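Long-range contacts in sensor histidine kinase PdtaS (Mycobacterium tuberculosis, PDB 2YKF), which serves as the cytosolic sensor kinase of the PdtaR/PdtaS two-component system, probably autophosphorylating on a histidine when c-di-GMP signals nutrient deprivation: residues W31-Y42 and A57-V68; L84-G92 and S116-V127. All coordinates share one frame; numbering follows the deposited sequence.

Interaction 1 of 2, residues W31-Y42 and A57-V68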
loop_
_atom_site.group_PDB
_atom_site.type_symbol
_atom_site.label_atom_id
_atom_site.label_comp_id
_atom_site.label_asym_id
_atom_site.label_seq_id
_atom_site.Cartn_x
_atom_site.Cartn_y
_atom_site.Cartn_z
ATOM N N TRP A 31 1.426 -12.639 -0.383
ATOM C CA TRP A 31 1.979 -12.481 0.945
ATOM C C TRP A 31 2.370 -11.017 1.287
ATOM O O TRP A 31 2.777 -10.753 2.415
ATOM C CB TRP A 31 3.185 -13.421 1.118
ATOM C CG TRP A 31 4.362 -13.060 0.311
ATOM C CD1 TRP A 31 4.466 -12.150 -0.762
ATOM C CD2 TRP A 31 5.650 -13.633 0.480
ATOM N NE1 TRP A 31 5.771 -12.168 -1.241
ATOM C CE2 TRP A 31 6.500 -13.078 -0.490
ATOM C CE3 TRP A 31 6.168 -14.614 1.375
ATOM C CZ2 TRP A 31 7.881 -13.467 -0.578
ATOM C CZ3 TRP A 31 7.505 -14.935 1.324
ATOM C CH2 TRP A 31 8.342 -14.378 0.351
ATOM N N GLN A 32 2.223 -10.047 0.365
ATOM C CA GLN A 32 2.303 -8.650 0.838
ATOM C C GLN A 32 1.375 -8.411 2.060
ATOM O O GLN A 32 1.710 -7.688 3.001
ATOM C CB GLN A 32 2.005 -7.612 -0.288
ATOM C CG GLN A 32 2.362 -6.117 0.212
ATOM C CD GLN A 32 3.857 -5.962 0.470
ATOM O OE1 GLN A 32 4.699 -6.289 -0.390
ATOM N NE2 GLN A 32 4.206 -5.545 1.683
ATOM N N LEU A 33 0.151 -8.937 1.994
ATOM C CA LEU A 33 -0.813 -8.784 3.059
ATOM C C LEU A 33 -0.254 -9.385 4.378
ATOM O O LEU A 33 -0.312 -8.792 5.430
ATOM C CB LEU A 33 -2.108 -9.518 2.681
ATOM C CG LEU A 33 -3.145 -9.621 3.777
ATOM C CD1 LEU A 33 -3.548 -8.230 4.299
ATOM C CD2 LEU A 33 -4.417 -10.434 3.223
ATOM N N LEU A 34 0.360 -10.559 4.298
ATOM C CA LEU A 34 0.993 -11.120 5.494
ATOM C C LEU A 34 2.140 -10.243 6.071
ATOM O O LEU A 34 2.163 -9.983 7.277
ATOM C CB LEU A 34 1.485 -12.536 5.134
ATOM C CG LEU A 34 2.228 -13.265 6.244
ATOM C CD1 LEU A 34 1.304 -13.532 7.482
ATOM C CD2 LEU A 34 2.771 -14.570 5.647
ATOM N N ALA A 35 3.060 -9.759 5.210
ATOM C CA ALA A 35 4.186 -8.902 5.635
ATOM C C ALA A 35 3.614 -7.610 6.258
ATOM O O ALA A 35 4.050 -7.199 7.354
ATOM C CB ALA A 35 5.081 -8.562 4.456
ATOM N N ASP A 36 2.549 -7.059 5.653
ATOM C CA ASP A 36 1.959 -5.831 6.210
ATOM C C ASP A 36 1.290 -6.056 7.580
ATOM O O ASP A 36 1.424 -5.218 8.505
ATOM C CB ASP A 36 0.910 -5.252 5.290
ATOM C CG ASP A 36 1.545 -4.638 3.968
ATOM O OD1 ASP A 36 2.796 -4.565 3.902
ATOM O OD2 ASP A 36 0.787 -4.259 3.046
ATOM N N LEU A 37 0.478 -7.103 7.666
ATOM C CA LEU A 37 -0.204 -7.399 8.950
ATOM C C LEU A 37 0.785 -7.808 10.036
ATOM O O LEU A 37 0.480 -7.667 11.222
ATOM C CB LEU A 37 -1.211 -8.500 8.738
ATOM C CG LEU A 37 -2.449 -8.280 7.868
ATOM C CD1 LEU A 37 -3.088 -9.634 7.614
ATOM C CD2 LEU A 37 -3.412 -7.346 8.493
ATOM N N SER A 38 1.909 -8.403 9.640
ATOM C CA SER A 38 2.929 -8.821 10.613
ATOM C C SER A 38 3.886 -7.671 10.971
ATOM O O SER A 38 4.683 -7.834 11.879
ATOM C CB SER A 38 3.792 -9.971 10.074
ATOM O OG SER A 38 3.031 -11.065 9.603
ATOM N N PHE A 39 3.896 -6.558 10.198
ATOM C CA PHE A 39 4.959 -5.549 10.329
ATOM C C PHE A 39 6.347 -6.193 10.268
ATOM O O PHE A 39 7.258 -5.826 11.058
ATOM C CB PHE A 39 4.814 -4.748 11.661
ATOM C CG PHE A 39 3.445 -4.191 11.873
ATOM C CD1 PHE A 39 3.108 -2.944 11.370
ATOM C CD2 PHE A 39 2.473 -4.906 12.548
ATOM C CE1 PHE A 39 1.828 -2.436 11.528
ATOM C CE2 PHE A 39 1.193 -4.410 12.678
ATOM C CZ PHE A 39 0.871 -3.161 12.195
ATOM N N ALA A 40 6.530 -7.122 9.338
ATOM C CA ALA A 40 7.698 -8.008 9.297
ATOM C C ALA A 40 8.106 -8.324 7.907
ATOM O O ALA A 40 7.246 -8.392 6.980
ATOM C CB ALA A 40 7.358 -9.376 10.101
ATOM N N ASP A 41 9.404 -8.628 7.743
ATOM C CA ASP A 41 9.914 -9.205 6.537
ATOM C C ASP A 41 9.690 -10.728 6.442
ATOM O O ASP A 41 9.730 -11.439 7.467
ATOM C CB ASP A 41 11.439 -8.982 6.496
ATOM C CG ASP A 41 11.799 -7.553 6.461
ATOM O OD1 ASP A 41 11.807 -7.042 5.317
ATOM O OD2 ASP A 41 12.112 -6.943 7.536
ATOM N N TYR A 42 9.460 -11.262 5.229
ATOM C CA TYR A 42 9.446 -12.752 5.111
ATOM C C TYR A 42 10.387 -13.164 4.033
ATOM O O TYR A 42 10.516 -12.455 2.962
ATOM C CB TYR A 42 8.032 -13.282 4.726
ATOM C CG TYR A 42 7.071 -13.264 5.898
ATOM C CD1 TYR A 42 6.365 -12.102 6.240
ATOM C CD2 TYR A 42 6.892 -14.431 6.699
ATOM C CE1 TYR A 42 5.535 -12.071 7.369
ATOM C CE2 TYR A 42 6.069 -14.435 7.787
ATOM C CZ TYR A 42 5.352 -13.266 8.101
ATOM O OH TYR A 42 4.496 -13.304 9.155
ATOM N N ALA A 57 12.237 -16.199 -2.657
ATOM C CA ALA A 57 11.372 -14.994 -2.681
ATOM C C ALA A 57 11.512 -14.294 -1.394
ATOM O O ALA A 57 11.918 -14.898 -0.373
ATOM C CB ALA A 57 9.859 -15.315 -2.963
ATOM N N GLN A 58 11.186 -12.988 -1.414
ATOM C CA GLN A 58 11.341 -12.189 -0.253
ATOM C C GLN A 58 10.296 -11.062 -0.302
ATOM O O GLN A 58 10.014 -10.504 -1.408
ATOM C CB GLN A 58 12.738 -11.545 -0.331
ATOM C CG GLN A 58 12.993 -10.439 0.772
ATOM C CD GLN A 58 14.456 -9.966 0.703
ATOM O OE1 GLN A 58 15.178 -10.319 -0.227
ATOM N NE2 GLN A 58 14.887 -9.195 1.686
ATOM N N CYS A 59 9.720 -10.724 0.814
ATOM C CA CYS A 59 8.824 -9.565 0.890
ATOM C C CYS A 59 9.210 -8.642 2.034
ATOM O O CYS A 59 9.613 -9.130 3.098
ATOM C CB CYS A 59 7.374 -10.049 1.097
ATOM S SG CYS A 59 6.072 -8.837 0.727
ATOM N N ARG A 60 9.069 -7.345 1.872
ATOM C CA ARG A 60 9.184 -6.478 3.016
ATOM C C ARG A 60 7.840 -5.896 3.410
ATOM O O ARG A 60 6.996 -5.673 2.563
ATOM C CB ARG A 60 10.167 -5.320 2.723
ATOM C CG ARG A 60 11.521 -5.828 2.207
ATOM C CD ARG A 60 12.527 -4.664 2.049
ATOM N NE ARG A 60 13.859 -5.287 1.848
ATOM C CZ ARG A 60 14.367 -5.573 0.669
ATOM N NH1 ARG A 60 13.679 -5.288 -0.438
ATOM N NH2 ARG A 60 15.585 -6.089 0.577
ATOM N N PRO A 61 7.669 -5.524 4.685
ATOM C CA PRO A 61 6.395 -4.882 5.049
ATOM C C PRO A 61 6.299 -3.425 4.533
ATOM O O PRO A 61 7.304 -2.709 4.493
ATOM C CB PRO A 61 6.446 -4.872 6.578
ATOM C CG PRO A 61 7.945 -4.808 6.916
ATOM C CD PRO A 61 8.665 -5.491 5.768
ATOM N N ASN A 62 5.099 -3.008 4.095
ATOM C CA ASN A 62 4.904 -1.606 3.791
ATOM C C ASN A 62 4.460 -0.804 4.978
ATOM O O ASN A 62 4.463 0.406 4.888
ATOM C CB ASN A 62 3.894 -1.432 2.640
ATOM C CG ASN A 62 4.533 -1.817 1.286
ATOM O OD1 ASN A 62 5.759 -1.833 1.154
ATOM N ND2 ASN A 62 3.734 -2.084 0.312
ATOM N N THR A 63 4.107 -1.469 6.071
ATOM C CA THR A 63 3.561 -0.794 7.257
ATOM C C THR A 63 4.655 -0.566 8.334
ATOM O O THR A 63 4.363 -0.060 9.399
ATOM C CB THR A 63 2.520 -1.707 7.893
ATOM O OG1 THR A 63 3.111 -3.014 7.995
ATOM C CG2 THR A 63 1.259 -1.785 6.980
ATOM N N GLY A 64 5.894 -0.976 8.086
ATOM C CA GLY A 64 6.987 -0.620 9.035
ATOM C C GLY A 64 8.349 -0.823 8.413
ATOM O O GLY A 64 8.457 -1.328 7.276
ATOM N N PRO A 65 9.429 -0.454 9.136
ATOM C CA PRO A 65 10.801 -0.679 8.562
ATOM C C PRO A 65 11.170 -2.118 8.294
ATOM O O PRO A 65 10.750 -3.000 9.018
ATOM C CB PRO A 65 11.737 -0.120 9.663
ATOM C CG PRO A 65 10.938 -0.124 10.896
ATOM C CD PRO A 65 9.508 0.198 10.471
ATOM N N THR A 66 11.994 -2.344 7.276
ATOM C CA THR A 66 12.553 -3.661 7.015
ATOM C C THR A 66 13.773 -3.888 7.963
ATOM O O THR A 66 14.378 -2.938 8.404
ATOM C CB THR A 66 13.015 -3.761 5.545
ATOM O OG1 THR A 66 13.422 -5.084 5.243
ATOM C CG2 THR A 66 14.237 -2.854 5.256
ATOM N N VAL A 67 14.129 -5.129 8.200
ATOM C CA VAL A 67 15.402 -5.457 8.863
ATOM C C VAL A 67 16.210 -6.302 7.921
ATOM O O VAL A 67 17.326 -6.731 8.239
ATOM C CB VAL A 67 15.196 -6.122 10.236
ATOM C CG1 VAL A 67 14.392 -5.123 11.138
ATOM C CG2 VAL A 67 14.490 -7.520 10.101
ATOM N N VAL A 68 15.700 -6.469 6.696
ATOM C CA VAL A 68 16.433 -7.187 5.688
ATOM C C VAL A 68 16.685 -6.252 4.505
ATOM O O VAL A 68 15.905 -6.204 3.560
ATOM C CB VAL A 68 15.716 -8.508 5.270
ATOM C CG1 VAL A 68 16.629 -9.376 4.491
ATOM C CG2 VAL A 68 15.177 -9.218 6.541
HETATM O O HOH W 1 7.290 -10.635 -3.068
HETATM O O HOH W 2 7.044 -5.840 -0.784
HETATM O O HOH W 3 1.040 -2.773 1.056
HETATM O O HOH W 4 8.391 -3.469 10.584
HETATM O O HOH W 5 10.691 -5.830 9.473
HETATM O O HOH W 6 12.548 -8.919 3.501
#

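Interaction 2 of 2, residues L84-G92 and S116-V127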
loop_
_atom_site.group_PDB
_atom_site.type_symbol
_atom_site.label_atom_id
_atom_site.label_comp_id
_atom_site.label_asym_id
_atom_site.label_seq_id
_atom_site.Cartn_x
_atom_site.Cartn_y
_atom_site.Cartn_z
ATOM N N LEU A 84 16.805 -24.967 12.119
ATOM C CA LEU A 84 15.328 -24.963 12.278
ATOM C C LEU A 84 14.557 -25.078 10.922
ATOM O O LEU A 84 13.745 -26.015 10.694
ATOM C CB LEU A 84 14.866 -23.733 13.088
ATOM C CG LEU A 84 13.399 -23.729 13.515
ATOM C CD1 LEU A 84 12.862 -25.160 13.799
ATOM C CD2 LEU A 84 13.209 -22.808 14.683
ATOM N N VAL A 85 14.834 -24.145 10.024
ATOM C CA VAL A 85 14.296 -24.222 8.675
ATOM C C VAL A 85 14.433 -25.635 8.127
ATOM O O VAL A 85 13.455 -26.249 7.676
ATOM C CB VAL A 85 15.033 -23.242 7.743
ATOM C CG1 VAL A 85 14.558 -23.429 6.278
ATOM C CG2 VAL A 85 14.873 -21.787 8.272
ATOM N N ALA A 86 15.657 -26.169 8.177
ATOM C CA ALA A 86 15.916 -27.562 7.718
ATOM C C ALA A 86 14.981 -28.571 8.418
ATOM O O ALA A 86 14.380 -29.450 7.755
ATOM C CB ALA A 86 17.434 -27.940 7.938
ATOM N N ALA A 87 14.841 -28.436 9.734
ATOM C CA ALA A 87 13.981 -29.328 10.536
ATOM C C ALA A 87 12.489 -29.153 10.205
ATOM O O ALA A 87 11.718 -30.111 10.278
ATOM C CB ALA A 87 14.187 -29.062 12.014
ATOM N N THR A 88 12.073 -27.920 9.878
ATOM C CA THR A 88 10.663 -27.682 9.510
ATOM C C THR A 88 10.300 -28.397 8.230
ATOM O O THR A 88 9.152 -28.795 8.055
ATOM C CB THR A 88 10.327 -26.184 9.409
ATOM O OG1 THR A 88 10.803 -25.510 10.573
ATOM C CG2 THR A 88 8.783 -25.966 9.349
ATOM N N PHE A 89 11.264 -28.606 7.335
ATOM C CA PHE A 89 11.002 -29.408 6.143
ATOM C C PHE A 89 10.820 -30.860 6.494
ATOM O O PHE A 89 10.117 -31.581 5.778
ATOM C CB PHE A 89 12.138 -29.297 5.154
ATOM C CG PHE A 89 12.099 -28.056 4.334
ATOM C CD1 PHE A 89 11.277 -27.988 3.215
ATOM C CD2 PHE A 89 12.900 -26.962 4.665
ATOM C CE1 PHE A 89 11.258 -26.846 2.433
ATOM C CE2 PHE A 89 12.873 -25.780 3.898
ATOM C CZ PHE A 89 12.059 -25.733 2.776
ATOM N N SER A 90 11.432 -31.246 7.630
ATOM C CA SER A 90 11.611 -32.651 8.093
ATOM C C SER A 90 10.489 -33.191 8.979
ATOM O O SER A 90 9.714 -34.041 8.545
ATOM C CB SER A 90 12.953 -32.804 8.838
ATOM O OG SER A 90 13.964 -33.292 7.976
ATOM N N GLY A 91 10.435 -32.732 10.228
ATOM C CA GLY A 91 9.421 -33.187 11.152
ATOM C C GLY A 91 8.084 -32.479 10.973
ATOM O O GLY A 91 7.557 -31.894 11.934
ATOM N N GLY A 92 7.532 -32.519 9.753
ATOM C CA GLY A 92 6.168 -32.008 9.496
ATOM C C GLY A 92 5.796 -32.072 8.022
ATOM O O GLY A 92 4.779 -32.659 7.627
ATOM N N SER A 116 8.067 -20.885 9.893
ATOM C CA SER A 116 6.806 -21.612 9.682
ATOM C C SER A 116 6.692 -22.269 8.319
ATOM O O SER A 116 7.179 -21.751 7.299
ATOM C CB SER A 116 5.609 -20.731 9.979
ATOM O OG SER A 116 5.661 -19.579 9.202
ATOM N N PRO A 117 5.995 -23.400 8.275
ATOM C CA PRO A 117 5.891 -24.110 7.043
ATOM C C PRO A 117 4.746 -23.644 6.129
ATOM O O PRO A 117 3.723 -23.148 6.590
ATOM C CB PRO A 117 5.544 -25.521 7.517
ATOM C CG PRO A 117 4.668 -25.237 8.723
ATOM C CD PRO A 117 5.377 -24.139 9.406
ATOM N N VAL A 118 4.927 -23.883 4.851
ATOM C CA VAL A 118 3.890 -23.716 3.885
ATOM C C VAL A 118 3.596 -25.138 3.414
ATOM O O VAL A 118 4.495 -25.779 2.867
ATOM C CB VAL A 118 4.397 -22.898 2.695
ATOM C CG1 VAL A 118 3.318 -22.773 1.602
ATOM C CG2 VAL A 118 4.847 -21.477 3.153
ATOM N N ARG A 119 2.368 -25.615 3.639
ATOM C CA ARG A 119 1.930 -26.954 3.166
ATOM C C ARG A 119 1.118 -26.895 1.906
ATOM O O ARG A 119 0.339 -25.883 1.647
ATOM C CB ARG A 119 1.135 -27.693 4.221
ATOM C CG ARG A 119 1.996 -28.615 4.995
ATOM C CD ARG A 119 1.238 -29.487 6.054
ATOM N NE ARG A 119 2.232 -29.919 7.060
ATOM C CZ ARG A 119 2.650 -29.194 8.111
ATOM N NH1 ARG A 119 2.154 -27.978 8.353
ATOM N NH2 ARG A 119 3.576 -29.679 8.941
ATOM N N PHE A 120 1.346 -27.924 1.078
ATOM C CA PHE A 120 0.541 -28.199 -0.065
ATOM C C PHE A 120 0.427 -29.724 -0.280
ATOM O O PHE A 120 1.429 -30.453 -0.304
ATOM C CB PHE A 120 1.133 -27.588 -1.324
ATOM C CG PHE A 120 0.302 -27.850 -2.543
ATOM C CD1 PHE A 120 -0.846 -27.083 -2.791
ATOM C CD2 PHE A 120 0.591 -28.916 -3.382
ATOM C CE1 PHE A 120 -1.645 -27.342 -3.912
ATOM C CE2 PHE A 120 -0.211 -29.183 -4.501
ATOM C CZ PHE A 120 -1.333 -28.385 -4.748
ATOM N N GLY A 121 -0.789 -30.182 -0.526
ATOM C CA GLY A 121 -1.088 -31.596 -0.376
ATOM C C GLY A 121 -0.883 -31.682 1.122
ATOM O O GLY A 121 -1.335 -30.768 1.877
ATOM N N ASP A 122 -0.124 -32.682 1.537
ATOM C CA ASP A 122 0.348 -32.762 2.912
ATOM C C ASP A 122 1.869 -32.730 3.054
ATOM O O ASP A 122 2.405 -33.246 4.042
ATOM C CB ASP A 122 -0.224 -34.000 3.607
ATOM C CG ASP A 122 -1.110 -33.636 4.784
ATOM O OD1 ASP A 122 -0.561 -33.255 5.847
ATOM O OD2 ASP A 122 -2.360 -33.699 4.646
ATOM N N GLN A 123 2.568 -32.170 2.062
ATOM C CA GLN A 123 3.993 -31.976 2.228
ATOM C C GLN A 123 4.344 -30.496 2.551
ATOM O O GLN A 123 3.645 -29.563 2.133
ATOM C CB GLN A 123 4.835 -32.626 1.082
ATOM C CG GLN A 123 4.572 -32.154 -0.348
ATOM C CD GLN A 123 5.814 -32.250 -1.307
ATOM O OE1 GLN A 123 6.959 -32.523 -0.874
ATOM N NE2 GLN A 123 5.578 -31.982 -2.614
ATOM N N VAL A 124 5.367 -30.285 3.349
ATOM C CA VAL A 124 5.898 -28.946 3.527
ATOM C C VAL A 124 6.664 -28.697 2.248
ATOM O O VAL A 124 7.732 -29.362 1.980
ATOM C CB VAL A 124 6.813 -28.837 4.715
ATOM C CG1 VAL A 124 7.505 -27.488 4.724
ATOM C CG2 VAL A 124 6.048 -29.077 6.030
ATOM N N VAL A 125 6.136 -27.782 1.422
ATOM C CA VAL A 125 6.804 -27.426 0.151
ATOM C C VAL A 125 7.725 -26.220 0.216
ATOM O O VAL A 125 8.560 -26.011 -0.701
ATOM C CB VAL A 125 5.815 -27.307 -1.026
ATOM C CG1 VAL A 125 5.102 -28.623 -1.249
ATOM C CG2 VAL A 125 4.749 -26.160 -0.752
ATOM N N ALA A 126 7.594 -25.430 1.269
ATOM C CA ALA A 126 8.482 -24.309 1.503
ATOM C C ALA A 126 8.405 -23.962 2.942
ATOM O O ALA A 126 7.487 -24.389 3.638
ATOM C CB ALA A 126 8.079 -23.016 0.600
ATOM N N VAL A 127 9.366 -23.170 3.395
ATOM C CA VAL A 127 9.354 -22.604 4.742
ATOM C C VAL A 127 9.579 -21.073 4.708
ATOM O O VAL A 127 10.425 -20.596 3.973
ATOM C CB VAL A 127 10.467 -23.243 5.598
ATOM C CG1 VAL A 127 10.503 -22.601 6.938
ATOM C CG2 VAL A 127 10.158 -24.744 5.750
#

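Interaction 1 of 2, residues W31-Y42 and A57-V68
Asp-36 OD1 is gripped from opposite faces of its carboxylate plane. The backbone N of Asn-62 comes from across the contact, on the syn side, 2.8 Å from OD1 of Asp-36, and NE2 of Gln-32, one helical turn back, comes from above the other face. The Gln-32 chain bends at chi2 (65°), which turns its amide to the loop, and the second N-H of NE2 reaches Arg-60 O in a nearly straight bond (2.9 Å, 170°). An amide suits this place because one nitrogen serves two acceptors. Where the helix ends in a Schellman motif, with Phe-39 at positive phi, Thr-63 OG1 donates to Asp-36 O (2.8 Å) on a lone pair. Further on, Asp-41 uses both oxygens on their syn sides: OD1 takes the hydroxyl of Thr-66, which also forms an ST turn with Val-68 N, and OD2 takes Val-67 N (2.8 Å). Tyr-42 and Cys-59 form a hydrogen-bonded antiparallel pair at the open end of the hairpin of strands 41-47 and 53-59, and Cys-59 CB lies over the five-membered ring of Trp-31, 3.7 Å from its centroid. Two buried carboxylates thus accept backbone N-H groups of an irregular loop, which should fix its path and help the aspartates stay charged.

Interaction 2 of 2, residues L84-G92 and S116-V127
Phe-89 lies against Val-127 where helix 83-90 covers the hairpin of strands 114-120 and 123-131, at one side of the antiparallel GAF-domain sheet. Segment 84-90 of the helix runs nearly antiparallel to 123-127, their axes at 163°. From CB, chi1 of -80° sets CG anti to the carbonyl carbon and brings the ring against the strand. CG and CD2 lie near Val-127 CG2; CD1 meets Val-124 O and Val-124 CG1; CE1 of Phe-89 reaches Ala-126 CA at 3.9 Å. CE2 of Phe-89 makes the tightest approach, 3.4 Å to Val-127 CG2, and CZ, at the tip, touches that methyl and Val-127 N. Val-127 CG2 sits over the face of the Phe-89 ring, 18° off the normal, in a CH-pi contact; a flat ring fits here because one methyl branch of the valine can cover part of its face. The extra residue of a classic bulge, where Val-125 and Ala-126 both face Val-118, lets Val-124 and Val-127, three apart, both point to the helix. Thr-88, next to Phe-89, suits its place: its hydroxyl returns to Leu-84 O, leaving CG2 to meet Pro-117 CB at 3.7 Å. Arg-119 NH1 hydrogen-bonds Ala-160 O, while Val-124 CG2 lies over one guanidinium face and 3.6 Å from Gly-92 C.

In the fold
Both interactions belong to the GAF domain and reach one antiparallel sheet, in which strands 41-47 and 123-131 are neighbours. Their centres are about 21 Å apart and they do not touch. Interaction 1 is the buried one: it joins the end of helix 18-38 and the start of strand 41-47 to strand 53-59 and its following loop, and Asn-198 and Asp-181 of the second subunit hydrogen-bond Arg-60 and Asn-62 respectively. Interaction 2 is partly exposed, and no other chain of the assembly touches it. The chemistry follows: carboxylates, an amide and waters hold an irregular loop in interaction 1, whereas aliphatic and aromatic groups pack a helix on a beta hairpin in interaction 2.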